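Local coordinates for protein maleylpyruvate isomerase (Ralstonia sp., PDB 2V6K) that catalyses the glutathione-dependent isomerization of maleylpyruvate to fumarylpyruvate in naphthalene degradation, working as a homodimeric zeta-class member of the glutathione S-transferase superfamily, at residues P107-R112 with N129-T134; A138-Y143 with V170-S175; A194-G197 with A201-R204; A96-V101 with D166-P171; A145-D150 with R155-D160. All coordinates share one frame; numbering follows the deposited sequence.

All five contacts lie in the helical C-terminal part of the glutathione transferase fold. Contact 1 holds Asn110, Arg111 and Arg112 of the glutathione site and is nested inside the long loop closed by contact 4. Contacts 2 and 4 share Val170 and Pro171 of helix 164-178, and their centres are 7 Å apart; the side chains of Gln172 and Tyr168 come within about 8 Å and 6 Å of bound ligand. Contact 5 joins this core through Ser157 OG, which probably hydrogen-bonds both Tyr143 OH and Asp166 OD1. Contact 3 packs on the core through Val170 CG2, 3.7 Å from Cys196 CB, while its centre is 24 Å from that of contact 1.

Contact 1 of 5, residues P107-R112 with N129-T134; sequences PINNRR and NAWCGT. With TGG (gamma-glutamyl-S-(1,2-dicarboxyethyl)cysteinylglycine), chain C.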
# COMPACT_ATOMS: atom_id res chain seq x y z
N PRO A 107 5.98 3.91 2.59
CA PRO A 107 6.72 2.80 3.21
C PRO A 107 8.21 2.84 2.97
O PRO A 107 8.98 2.32 3.78
CB PRO A 107 6.10 1.56 2.55
CG PRO A 107 4.72 2.02 2.13
CD PRO A 107 4.95 3.42 1.65
N ILE A 108 8.63 3.46 1.87
CA ILE A 108 10.04 3.46 1.48
C ILE A 108 10.86 4.37 2.38
O ILE A 108 12.08 4.16 2.54
CB ILE A 108 10.22 3.95 0.02
CG1 ILE A 108 9.13 3.42 -0.93
CG2 ILE A 108 11.60 3.56 -0.50
CD1 ILE A 108 9.07 1.93 -1.03
N ASN A 109 10.21 5.37 2.98
CA ASN A 109 10.90 6.37 3.79
C ASN A 109 10.64 6.22 5.28
O ASN A 109 11.05 7.06 6.09
CB ASN A 109 10.50 7.77 3.35
CG ASN A 109 10.94 8.08 1.94
OD1 ASN A 109 11.80 7.41 1.37
ND2 ASN A 109 10.34 9.12 1.36
N ASN A 110 9.96 5.14 5.65
CA ASN A 110 9.58 4.86 7.03
C ASN A 110 10.81 4.69 7.91
O ASN A 110 11.87 4.26 7.43
CB ASN A 110 8.71 3.61 7.00
CG ASN A 110 8.12 3.23 8.34
OD1 ASN A 110 7.89 4.06 9.22
ND2 ASN A 110 7.83 1.94 8.48
N ARG A 111 10.66 5.01 9.19
CA ARG A 111 11.76 5.00 10.15
C ARG A 111 12.64 3.76 10.06
O ARG A 111 13.88 3.87 9.98
CB ARG A 111 11.20 5.16 11.58
CG ARG A 111 12.25 5.17 12.70
CD ARG A 111 11.58 5.13 14.07
NE ARG A 111 12.48 5.51 15.17
CZ ARG A 111 13.33 4.70 15.79
NH1 ARG A 111 13.47 3.44 15.42
NH2 ARG A 111 14.08 5.17 16.79
N ARG A 112 12.03 2.57 10.07
CA ARG A 112 12.81 1.32 10.08
C ARG A 112 13.70 1.20 8.85
O ARG A 112 14.79 0.61 8.92
CB ARG A 112 11.89 0.10 10.19
CG ARG A 112 10.95 -0.04 9.00
CD ARG A 112 9.89 -1.11 9.16
NE ARG A 112 9.22 -1.26 7.86
CZ ARG A 112 8.74 -2.39 7.37
NH1 ARG A 112 8.73 -3.51 8.08
NH2 ARG A 112 8.24 -2.36 6.14
N ASN A 129 18.29 12.12 3.21
CA ASN A 129 17.44 13.09 2.54
C ASN A 129 17.34 12.84 1.03
O ASN A 129 16.27 12.98 0.45
CB ASN A 129 17.89 14.53 2.82
CG ASN A 129 17.48 15.00 4.21
OD1 ASN A 129 16.97 14.24 5.03
ND2 ASN A 129 17.72 16.28 4.48
N ALA A 130 18.46 12.44 0.41
CA ALA A 130 18.46 12.16 -1.03
C ALA A 130 17.60 10.95 -1.36
O ALA A 130 16.89 10.94 -2.36
CB ALA A 130 19.89 11.98 -1.53
N TRP A 131 17.67 9.92 -0.51
CA TRP A 131 16.81 8.75 -0.64
C TRP A 131 15.35 9.15 -0.57
O TRP A 131 14.57 8.86 -1.48
CB TRP A 131 17.16 7.76 0.48
CG TRP A 131 16.20 6.61 0.73
CD1 TRP A 131 15.08 6.63 1.51
CD2 TRP A 131 16.34 5.27 0.25
NE1 TRP A 131 14.50 5.38 1.53
CE2 TRP A 131 15.26 4.52 0.78
CE3 TRP A 131 17.27 4.62 -0.57
CZ2 TRP A 131 15.09 3.16 0.50
CZ3 TRP A 131 17.10 3.27 -0.84
CH2 TRP A 131 16.02 2.56 -0.30
N CYS A 132 14.99 9.85 0.50
CA CYS A 132 13.59 10.20 0.71
C CYS A 132 13.04 11.05 -0.43
O CYS A 132 11.92 10.81 -0.90
CB CYS A 132 13.39 10.91 2.04
SG CYS A 132 13.67 9.82 3.46
N GLY A 133 13.84 12.01 -0.88
CA GLY A 133 13.45 12.88 -1.99
C GLY A 133 13.28 12.12 -3.29
O GLY A 133 12.43 12.47 -4.10
N THR A 134 14.08 11.08 -3.50
CA THR A 134 13.95 10.26 -4.71
C THR A 134 12.54 9.68 -4.81
O THR A 134 11.86 9.82 -5.84
CB THR A 134 15.01 9.15 -4.75
OG1 THR A 134 16.31 9.76 -4.76
CG2 THR A 134 14.86 8.28 -5.99
OC1 TGG C . -0.50 2.20 6.84
CO1 TGG C . -0.18 1.37 7.72
OT1 TGG C . -0.75 1.28 8.83
CA1 TGG C . 0.94 0.43 7.41
NN1 TGG C . 0.90 0.05 6.00
CB1 TGG C . 2.29 1.08 7.68
CG1 TGG C . 2.47 1.40 9.15
CD1 TGG C . 3.88 1.78 9.56
OE1 TGG C . 4.77 2.04 8.49
NN2 TGG C . 3.86 2.86 10.50
CA2 TGG C . 5.01 3.67 10.79
CO2 TGG C . 5.77 2.84 11.82
OC2 TGG C . 5.11 2.71 13.06
NN3 TGG C . 7.17 3.13 11.92
CA3 TGG C . 7.94 2.57 13.02
CO3 TGG C . 9.23 2.01 12.49
OC3 TGG C . 9.47 2.08 11.27
OT3 TGG C . 10.00 1.51 13.33
CB2 TGG C . 4.40 4.98 11.24
SG2 TGG C . 5.49 6.14 11.97
CD2 TGG C . 6.62 6.76 10.77
CE2 TGG C . 5.89 7.70 9.83
OE2 TGG C . 6.09 8.93 9.89
OF2 TGG C . 5.10 7.21 9.00
CF2 TGG C . 7.70 7.46 11.59
CH2 TGG C . 8.89 7.92 10.79
OI2 TGG C . 9.06 7.47 9.64
OJ2 TGG C . 9.66 8.75 11.32
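Trp131 presents the edge of its indole to the backbone of Ile108: NE1 donates to Ile108 O at 2.9 Å, nearly straight at 161°. The oxygen lies in the indole plane, although the donor stands above the plane of the Ile108 carbonyl. A chi1 of 167° swings the Trp131 indole away from its own backbone N and across to the loop at 107-110. The Ile108 side chain meets it at about a right angle, CG2 touching CZ2 of Trp131 at 3.7 Å. Next to it, Asn109 ND2 donates to Cys132 O in a longer, less straight bond (3.2 Å, 145°) that comes in at the side of the carbonyl, while Asn109 CG rests 3.6 Å from Cys132 SG. Loop and helix are thus tied by two unequal bonds running in opposite directions. The loop leads straight into the glutathione site: Asn110 OD1 accepts from NN3 of the bound analogue at 2.9 Å, and Arg112 N donates to its OC3 at 2.9 Å. Around the contact, Trp131 packs on Ile113, Leu114 and Leu117 of helix 111-121, meets Trp135 of its own helix 125-149 edge-to-face, and does the same with Tyr116 of the second subunit.

Contact 2 of 5, residues A138-Y143 with V170-S175; sequences AGFDAY and VPQVES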
# COMPACT_ATOMS: atom_id res chain seq x y z
N ALA A 138 9.36 10.99 -7.25
CA ALA A 138 8.82 10.07 -8.24
C ALA A 138 7.31 9.92 -8.06
O ALA A 138 6.55 9.98 -9.03
CB ALA A 138 9.52 8.71 -8.16
N GLY A 139 6.88 9.73 -6.82
CA GLY A 139 5.46 9.56 -6.53
C GLY A 139 4.66 10.82 -6.79
O GLY A 139 3.57 10.76 -7.35
N PHE A 140 5.20 11.97 -6.38
CA PHE A 140 4.55 13.25 -6.63
C PHE A 140 4.51 13.61 -8.11
O PHE A 140 3.56 14.22 -8.57
CB PHE A 140 5.21 14.37 -5.81
CG PHE A 140 4.76 14.43 -4.36
CD1 PHE A 140 3.95 13.44 -3.79
CD2 PHE A 140 5.17 15.49 -3.57
CE1 PHE A 140 3.56 13.53 -2.46
CE2 PHE A 140 4.78 15.59 -2.23
CZ PHE A 140 3.98 14.61 -1.67
N ASP A 141 5.54 13.23 -8.88
CA ASP A 141 5.47 13.41 -10.34
C ASP A 141 4.19 12.77 -10.88
O ASP A 141 3.46 13.39 -11.66
CB ASP A 141 6.68 12.78 -11.06
CG ASP A 141 7.96 13.58 -10.90
OD1 ASP A 141 7.92 14.76 -10.50
OD2 ASP A 141 9.03 13.00 -11.20
N ALA A 142 3.92 11.54 -10.46
CA ALA A 142 2.76 10.80 -10.94
C ALA A 142 1.45 11.38 -10.40
O ALA A 142 0.50 11.56 -11.16
CB ALA A 142 2.87 9.33 -10.59
N TYR A 143 1.42 11.66 -9.10
CA TYR A 143 0.22 12.20 -8.45
C TYR A 143 -0.16 13.53 -9.09
O TYR A 143 -1.33 13.75 -9.45
CB TYR A 143 0.49 12.36 -6.95
CG TYR A 143 -0.72 12.44 -6.05
CD1 TYR A 143 -1.03 11.40 -5.19
CD2 TYR A 143 -1.53 13.57 -6.05
CE1 TYR A 143 -2.12 11.48 -4.34
CE2 TYR A 143 -2.64 13.66 -5.21
CZ TYR A 143 -2.93 12.60 -4.36
OH TYR A 143 -4.01 12.65 -3.52
N VAL A 170 -1.84 14.75 2.37
CA VAL A 170 -1.43 15.80 3.30
C VAL A 170 -0.25 15.37 4.20
O VAL A 170 0.74 16.09 4.28
CB VAL A 170 -2.64 16.39 4.06
CG1 VAL A 170 -2.20 17.21 5.25
CG2 VAL A 170 -3.47 17.24 3.11
N PRO A 171 -0.33 14.20 4.86
CA PRO A 171 0.83 13.77 5.63
C PRO A 171 2.08 13.54 4.79
O PRO A 171 3.19 13.78 5.25
CB PRO A 171 0.36 12.45 6.26
CG PRO A 171 -1.13 12.56 6.28
CD PRO A 171 -1.45 13.26 4.99
N GLN A 172 1.90 13.13 3.54
CA GLN A 172 3.05 12.91 2.66
C GLN A 172 3.74 14.23 2.29
O GLN A 172 4.98 14.27 2.17
CB GLN A 172 2.64 12.14 1.41
CG GLN A 172 3.82 11.64 0.59
CD GLN A 172 4.73 10.74 1.40
OE1 GLN A 172 4.38 9.60 1.69
NE2 GLN A 172 5.90 11.26 1.78
N VAL A 173 2.96 15.30 2.14
CA VAL A 173 3.54 16.62 1.87
C VAL A 173 4.31 17.09 3.11
O VAL A 173 5.38 17.68 2.98
CB VAL A 173 2.45 17.63 1.46
CG1 VAL A 173 3.06 19.01 1.28
CG2 VAL A 173 1.78 17.20 0.18
N GLU A 174 3.78 16.81 4.29
CA GLU A 174 4.46 17.17 5.53
C GLU A 174 5.82 16.46 5.62
O GLU A 174 6.83 17.07 5.99
CB GLU A 174 3.56 16.87 6.74
CG GLU A 174 4.24 16.99 8.11
CD GLU A 174 4.68 18.40 8.46
OE1 GLU A 174 4.12 19.38 7.90
OE2 GLU A 174 5.58 18.54 9.31
N SER A 175 5.86 15.17 5.25
CA SER A 175 7.11 14.42 5.23
C SER A 175 8.08 15.01 4.21
O SER A 175 9.28 15.15 4.48
CB SER A 175 6.85 12.94 4.94
OG SER A 175 8.07 12.21 4.93
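Phe140 and Val173 mark where the two helical segments come closest, yet their CA atoms are still 9.2 Å apart, so side chains must bridge the interval. The segment 138-143 is a piece of the long helix 125-149, with Tyr143 N bonded to Gly139 O. Segment 170-175 belongs to helix 164-178, which kinks at Pro171, whose N has no bond to the preceding turn; the regular pattern is present again at Glu174 N to Val170 O. From the first helix the CB of Phe140 points at the second, and the far end of the ring does the touching. Phe140 CE1 lies 3.6 Å from Gln172 CG and Phe140 CZ 3.9 Å from Val173 CG2, so the outer carbons of the ring rest against two successive residues. In Gln172, CG is anti to the backbone N (chi1 -168°) and offers a methylene to the ring; a bend at chi2 then carries the amide off, its plane 73° from that of the phenyl. Val173 crosses the ring at about a right angle and offers its CG2 branch. Ile105, a glutathione-site residue, touches both Phe140 and Gln172, and Ile189 of helix 187-196 touches Phe140 and Val173. Every close atom across the contact is carbon, even on glutamine, which contributes its aliphatic part. The two helices are therefore joined here by dispersion and the exclusion of water from a buried core, without directional bonds.

Contact 3 of 5, residues A194-G197 with A201-R204; sequences AACG and AFRR
Gly197 and Phe202 bring their CA atoms within 6.0 Å as the chain turns from helix 187-196 into the short helix 200-205. This tight turn between two successive helices of the glutathione transferase C-terminal domain is filled by a Cys sulfur-aromatic contact. Cys196 lies over one face of the Phe202 ring: CB stands 3.6 Å from the ring centroid, almost on its normal, in a CH-pi contact. Cys196 SG is set further off, 4.0 Å from the same centroid and 3.6 Å from Phe202 CZ. A chi1 of -75° in Phe202 lays the ring face against Cys196, while Phe202 CB comes to 3.2 Å from Cys196 O. Val170 and Asp166 of helix 164-178 touch both of these side chains, and Ile19 of helix 12-24 also touches Phe202, so the apolar half of the turn is buried. The other half is polar and exposed. There Arg203 runs out as an extended chain alongside Gly197, and Arg203 NE donates to Gly197 O at 2.8 Å, nearly straight (171°) and in both the carbonyl and guanidinium planes. Water 1 supplements it by accepting from Arg203 NH2 at 2.9 Å and donating weakly to Gly197 O.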
# COMPACT_ATOMS: atom_id res chain seq x y z
N ALA A 194 -2.83 23.15 0.65
CA ALA A 194 -3.25 24.43 1.23
C ALA A 194 -4.76 24.45 1.50
O ALA A 194 -5.20 24.91 2.56
CB ALA A 194 -2.85 25.58 0.32
N ALA A 195 -5.54 23.94 0.55
CA ALA A 195 -7.00 23.88 0.71
C ALA A 195 -7.39 23.00 1.89
O ALA A 195 -8.24 23.38 2.70
CB ALA A 195 -7.66 23.39 -0.58
N CYS A 196 -6.77 21.83 2.01
CA CYS A 196 -7.04 20.95 3.15
C CYS A 196 -6.64 21.63 4.46
O CYS A 196 -7.33 21.47 5.47
CB CYS A 196 -6.29 19.63 2.99
SG CYS A 196 -6.90 18.61 1.64
N GLY A 197 -5.55 22.40 4.42
CA GLY A 197 -5.05 23.10 5.60
C GLY A 197 -5.99 24.15 6.15
O GLY A 197 -5.80 24.62 7.27
N ALA A 201 -10.83 19.73 10.38
CA ALA A 201 -10.53 18.31 10.55
C ALA A 201 -9.06 18.02 10.28
O ALA A 201 -8.44 17.21 10.98
CB ALA A 201 -11.42 17.46 9.66
N PHE A 202 -8.50 18.69 9.27
CA PHE A 202 -7.08 18.56 8.95
C PHE A 202 -6.21 19.26 9.99
O PHE A 202 -5.21 18.71 10.45
CB PHE A 202 -6.79 19.10 7.55
CG PHE A 202 -7.24 18.19 6.43
CD1 PHE A 202 -6.34 17.34 5.81
CD2 PHE A 202 -8.56 18.21 5.99
CE1 PHE A 202 -6.74 16.50 4.77
CE2 PHE A 202 -8.97 17.38 4.94
CZ PHE A 202 -8.06 16.52 4.33
N ARG A 203 -6.60 20.48 10.37
CA ARG A 203 -5.83 21.23 11.36
C ARG A 203 -5.69 20.45 12.66
O ARG A 203 -4.60 20.38 13.23
CB ARG A 203 -6.46 22.59 11.62
CG ARG A 203 -6.39 23.52 10.42
CD ARG A 203 -7.07 24.86 10.71
NE ARG A 203 -6.84 25.79 9.61
CZ ARG A 203 -7.17 27.08 9.64
NH1 ARG A 203 -7.75 27.60 10.70
NH2 ARG A 203 -6.91 27.84 8.58
N ARG A 204 -6.78 19.85 13.11
CA ARG A 204 -6.79 19.12 14.38
C ARG A 204 -5.96 17.84 14.32
O ARG A 204 -5.51 17.34 15.34
CB ARG A 204 -8.21 18.81 14.83
CG ARG A 204 -8.95 20.04 15.37
CD ARG A 204 -10.30 19.67 16.00
NE ARG A 204 -11.27 19.22 15.00
CZ ARG A 204 -11.71 17.97 14.88
NH1 ARG A 204 -11.27 17.02 15.70
NH2 ARG A 204 -12.59 17.68 13.94
O HOH W 1 -4.89 27.72 6.51

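Contact 4 of 5, residues A96-V101 with D166-P171; sequences ALAAIV and DCYLVP
Ala98 sets its methyl group over one face of the Tyr168 ring, in the tight part of the contact. Ala98 CB sits over the middle of that face, 3.6 Å from the Tyr168 centroid and 11° off the normal, a CH-pi contact. Ala98 O comes to 3.2 Å from Tyr168 CD1, so one small residue meets the ring with both side chain and backbone. The tyrosine is placed for this by its first torsion, which puts CG anti to the carbonyl carbon (chi1 -74°). Val101, one turn on, belongs to the same close fit: Val101 CG1 lies 3.5 Å from Tyr168 O, and Val101 CB 4.0 Å from Tyr168 CB. The axes of the two short segments come to 8.5 Å, 32° from parallel, a spacing consistent with alanine facing tyrosine within the all-helical C-terminal domain of the glutathione transferase fold. Slack begins at Leu169, where Val101 CG2 comes no nearer than 4.5 Å to Leu169 CA. This looser side is covered by Tyr143 of helix 125-149, which touches Leu169. Gln172 is a further neighbour of Val101. Away from the contact, Ala99 packs on Gln66 of the second subunit.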
# COMPACT_ATOMS: atom_id res chain seq x y z
N ALA A 96 -6.48 4.84 -6.33
CA ALA A 96 -5.19 4.83 -7.01
C ALA A 96 -4.30 5.96 -6.50
O ALA A 96 -3.11 5.74 -6.23
CB ALA A 96 -5.36 4.93 -8.52
N LEU A 97 -4.87 7.15 -6.35
CA LEU A 97 -4.13 8.28 -5.79
C LEU A 97 -3.61 7.94 -4.40
O LEU A 97 -2.44 8.15 -4.09
CB LEU A 97 -5.01 9.53 -5.74
CG LEU A 97 -5.29 10.20 -7.09
CD1 LEU A 97 -6.38 11.25 -6.94
CD2 LEU A 97 -4.03 10.82 -7.68
N ALA A 98 -4.49 7.38 -3.57
CA ALA A 98 -4.10 7.01 -2.21
C ALA A 98 -2.98 5.99 -2.24
O ALA A 98 -2.03 6.10 -1.47
CB ALA A 98 -5.30 6.46 -1.44
N ALA A 99 -3.08 4.99 -3.12
CA ALA A 99 -2.10 3.92 -3.16
C ALA A 99 -0.73 4.37 -3.67
O ALA A 99 0.29 3.81 -3.27
CB ALA A 99 -2.63 2.75 -3.98
N ILE A 100 -0.68 5.38 -4.54
CA ILE A 100 0.62 5.95 -4.92
C ILE A 100 1.37 6.34 -3.65
O ILE A 100 2.55 6.01 -3.47
CB ILE A 100 0.47 7.19 -5.84
CG1 ILE A 100 -0.04 6.75 -7.21
CG2 ILE A 100 1.80 7.96 -5.95
CD1 ILE A 100 -0.42 7.90 -8.12
N VAL A 101 0.69 7.03 -2.74
CA VAL A 101 1.30 7.44 -1.48
C VAL A 101 1.48 6.25 -0.54
O VAL A 101 2.59 6.03 -0.01
CB VAL A 101 0.45 8.52 -0.77
CG1 VAL A 101 1.00 8.82 0.60
CG2 VAL A 101 0.40 9.79 -1.61
N ASP A 166 -6.90 12.68 -0.06
CA ASP A 166 -6.35 13.83 0.66
C ASP A 166 -5.81 13.42 2.02
O ASP A 166 -4.84 14.02 2.51
CB ASP A 166 -7.41 14.92 0.83
CG ASP A 166 -7.99 15.36 -0.48
OD1 ASP A 166 -7.22 15.75 -1.38
OD2 ASP A 166 -9.23 15.33 -0.61
N CYS A 167 -6.43 12.42 2.64
CA CYS A 167 -5.95 11.90 3.92
C CYS A 167 -4.55 11.33 3.78
O CYS A 167 -3.76 11.43 4.72
CB CYS A 167 -6.88 10.81 4.47
SG CYS A 167 -8.54 11.37 4.84
N TYR A 168 -4.24 10.74 2.63
CA TYR A 168 -2.90 10.23 2.36
C TYR A 168 -1.95 11.34 1.91
O TYR A 168 -0.78 11.35 2.29
CB TYR A 168 -2.94 9.17 1.27
CG TYR A 168 -3.48 7.80 1.64
CD1 TYR A 168 -2.66 6.68 1.60
CD2 TYR A 168 -4.83 7.62 1.96
CE1 TYR A 168 -3.16 5.41 1.88
CE2 TYR A 168 -5.34 6.35 2.24
CZ TYR A 168 -4.49 5.25 2.19
OH TYR A 168 -4.98 3.99 2.43
N LEU A 169 -2.43 12.25 1.06
CA LEU A 169 -1.55 13.26 0.47
C LEU A 169 -0.98 14.23 1.50
O LEU A 169 0.22 14.52 1.50
CB LEU A 169 -2.26 14.03 -0.65
CG LEU A 169 -1.41 15.10 -1.33
CD1 LEU A 169 -0.28 14.45 -2.14
CD2 LEU A 169 -2.28 15.99 -2.21
N VAL A 170 -1.84 14.75 2.37
CA VAL A 170 -1.43 15.80 3.30
C VAL A 170 -0.25 15.37 4.20
O VAL A 170 0.74 16.09 4.28
CB VAL A 170 -2.64 16.39 4.06
CG1 VAL A 170 -2.20 17.21 5.25
CG2 VAL A 170 -3.47 17.24 3.11
N PRO A 171 -0.33 14.20 4.86
CA PRO A 171 0.83 13.77 5.63
C PRO A 171 2.08 13.54 4.79
O PRO A 171 3.19 13.78 5.25
CB PRO A 171 0.36 12.45 6.26
CG PRO A 171 -1.13 12.56 6.28
CD PRO A 171 -1.45 13.26 4.99

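Contact 5 of 5, residues A145-D150 with R155-D160; sequences ALLAVD and RYSFGD
In the C-terminal helical domain of the glutathione transferase fold, the loop between helix 125-149 and helix 164-178 is held here by a leucine methyl and a pair of bridging waters, which join Leu147 and Asp150 to Ser157, Phe158 and Gly159. Leu147 brings CD2 to 3.3 Å from Ser157 O, covering that part of the loop backbone. Asp150, just past the helix end, has CG anti to its backbone N (chi1 -171°), and its carboxylate reaches over to the loop. There Asp150 OD2 accepts from two waters: water 2 at 2.6 Å, which in turn accepts from Gly159 N at 2.8 Å, and water 3, which also donates to Ser157 O at 2.7 Å. The Asp150 and Phe158 side chains cross at about a right angle, the carboxylate plane turned 50° from the ring; Asp150 OD2 is nearest to Phe158 CD1, and water 2 lies over one ring face toward the rim. Ser157 OG points elsewhere, hydrogen-bonding Asp166 and Tyr143, and so ties the loop to helix 164-178 as well as to helix 125-149. The loop also closes on itself, where Arg155 and Asp160 form a salt bridge. Asp160 OD1 takes two donors from this one residue, Arg155 N on its anti side at 3.0 Å and Arg155 NE on its syn side at 2.8 Å.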
# COMPACT_ATOMS: atom_id res chain seq x y z
N ALA A 145 0.66 14.65 -12.07
CA ALA A 145 0.21 14.42 -13.44
C ALA A 145 -1.25 13.98 -13.46
O ALA A 145 -2.03 14.41 -14.32
CB ALA A 145 1.09 13.40 -14.13
N LEU A 146 -1.64 13.12 -12.52
CA LEU A 146 -3.02 12.67 -12.43
C LEU A 146 -3.99 13.77 -12.04
O LEU A 146 -5.11 13.84 -12.56
CB LEU A 146 -3.15 11.46 -11.50
CG LEU A 146 -2.49 10.19 -12.04
CD1 LEU A 146 -2.39 9.14 -10.94
CD2 LEU A 146 -3.25 9.63 -13.24
N LEU A 147 -3.56 14.66 -11.14
CA LEU A 147 -4.37 15.83 -10.77
C LEU A 147 -4.64 16.73 -11.97
O LEU A 147 -5.71 17.34 -12.06
CB LEU A 147 -3.70 16.64 -9.66
CG LEU A 147 -3.56 16.00 -8.28
CD1 LEU A 147 -2.93 16.97 -7.29
CD2 LEU A 147 -4.90 15.52 -7.76
N ALA A 148 -3.67 16.79 -12.88
CA ALA A 148 -3.73 17.69 -14.04
C ALA A 148 -4.71 17.24 -15.11
O ALA A 148 -5.29 18.08 -15.80
CB ALA A 148 -2.34 17.85 -14.64
N VAL A 149 -4.88 15.93 -15.27
CA VAL A 149 -5.69 15.42 -16.38
C VAL A 149 -7.17 15.27 -16.03
O VAL A 149 -8.00 15.00 -16.90
CB VAL A 149 -5.12 14.11 -17.00
CG1 VAL A 149 -3.83 14.38 -17.75
CG2 VAL A 149 -4.92 13.03 -15.94
N ASP A 150 -7.49 15.48 -14.76
CA ASP A 150 -8.86 15.38 -14.26
C ASP A 150 -9.63 16.70 -14.44
O ASP A 150 -9.39 17.66 -13.70
CB ASP A 150 -8.84 14.96 -12.79
CG ASP A 150 -10.21 14.61 -12.26
OD1 ASP A 150 -11.22 14.83 -12.97
OD2 ASP A 150 -10.29 14.11 -11.12
N ARG A 155 -11.08 21.82 -5.52
CA ARG A 155 -10.01 22.24 -4.61
C ARG A 155 -9.16 21.10 -4.08
O ARG A 155 -8.05 21.31 -3.58
CB ARG A 155 -10.61 22.99 -3.41
CG ARG A 155 -11.28 24.30 -3.77
CD ARG A 155 -12.17 24.80 -2.64
NE ARG A 155 -13.35 23.96 -2.46
CZ ARG A 155 -14.23 24.08 -1.46
NH1 ARG A 155 -14.08 25.03 -0.54
NH2 ARG A 155 -15.26 23.25 -1.39
N TYR A 156 -9.67 19.88 -4.16
CA TYR A 156 -9.04 18.74 -3.50
C TYR A 156 -8.50 17.74 -4.53
O TYR A 156 -8.50 18.03 -5.72
CB TYR A 156 -10.01 18.10 -2.50
CG TYR A 156 -10.58 19.13 -1.56
CD1 TYR A 156 -9.81 19.68 -0.53
CD2 TYR A 156 -11.88 19.60 -1.71
CE1 TYR A 156 -10.33 20.64 0.33
CE2 TYR A 156 -12.41 20.57 -0.86
CZ TYR A 156 -11.63 21.08 0.15
OH TYR A 156 -12.16 22.04 0.98
N SER A 157 -8.03 16.59 -4.07
CA SER A 157 -7.43 15.61 -4.99
C SER A 157 -8.43 15.09 -6.01
O SER A 157 -8.06 14.78 -7.14
CB SER A 157 -6.85 14.42 -4.23
OG SER A 157 -5.75 14.81 -3.42
N PHE A 158 -9.69 14.99 -5.60
CA PHE A 158 -10.75 14.47 -6.45
C PHE A 158 -12.03 15.23 -6.13
O PHE A 158 -12.42 15.36 -4.97
CB PHE A 158 -10.96 12.98 -6.19
CG PHE A 158 -11.99 12.35 -7.09
CD1 PHE A 158 -11.61 11.80 -8.31
CD2 PHE A 158 -13.32 12.31 -6.72
CE1 PHE A 158 -12.56 11.23 -9.16
CE2 PHE A 158 -14.28 11.75 -7.56
CZ PHE A 158 -13.90 11.20 -8.78
N GLY A 159 -12.68 15.74 -7.17
CA GLY A 159 -13.91 16.52 -6.98
C GLY A 159 -13.69 17.74 -6.11
O GLY A 159 -12.59 18.29 -6.06
N ASP A 160 -14.74 18.16 -5.40
CA ASP A 160 -14.66 19.38 -4.60
C ASP A 160 -15.01 19.14 -3.13
O ASP A 160 -15.39 20.07 -2.40
CB ASP A 160 -15.51 20.50 -5.20
CG ASP A 160 -15.10 21.88 -4.70
OD1 ASP A 160 -13.88 22.14 -4.58
OD2 ASP A 160 -15.99 22.70 -4.44
O HOH W 2 -12.39 14.98 -9.81
O HOH W 3 -8.16 13.45 -9.54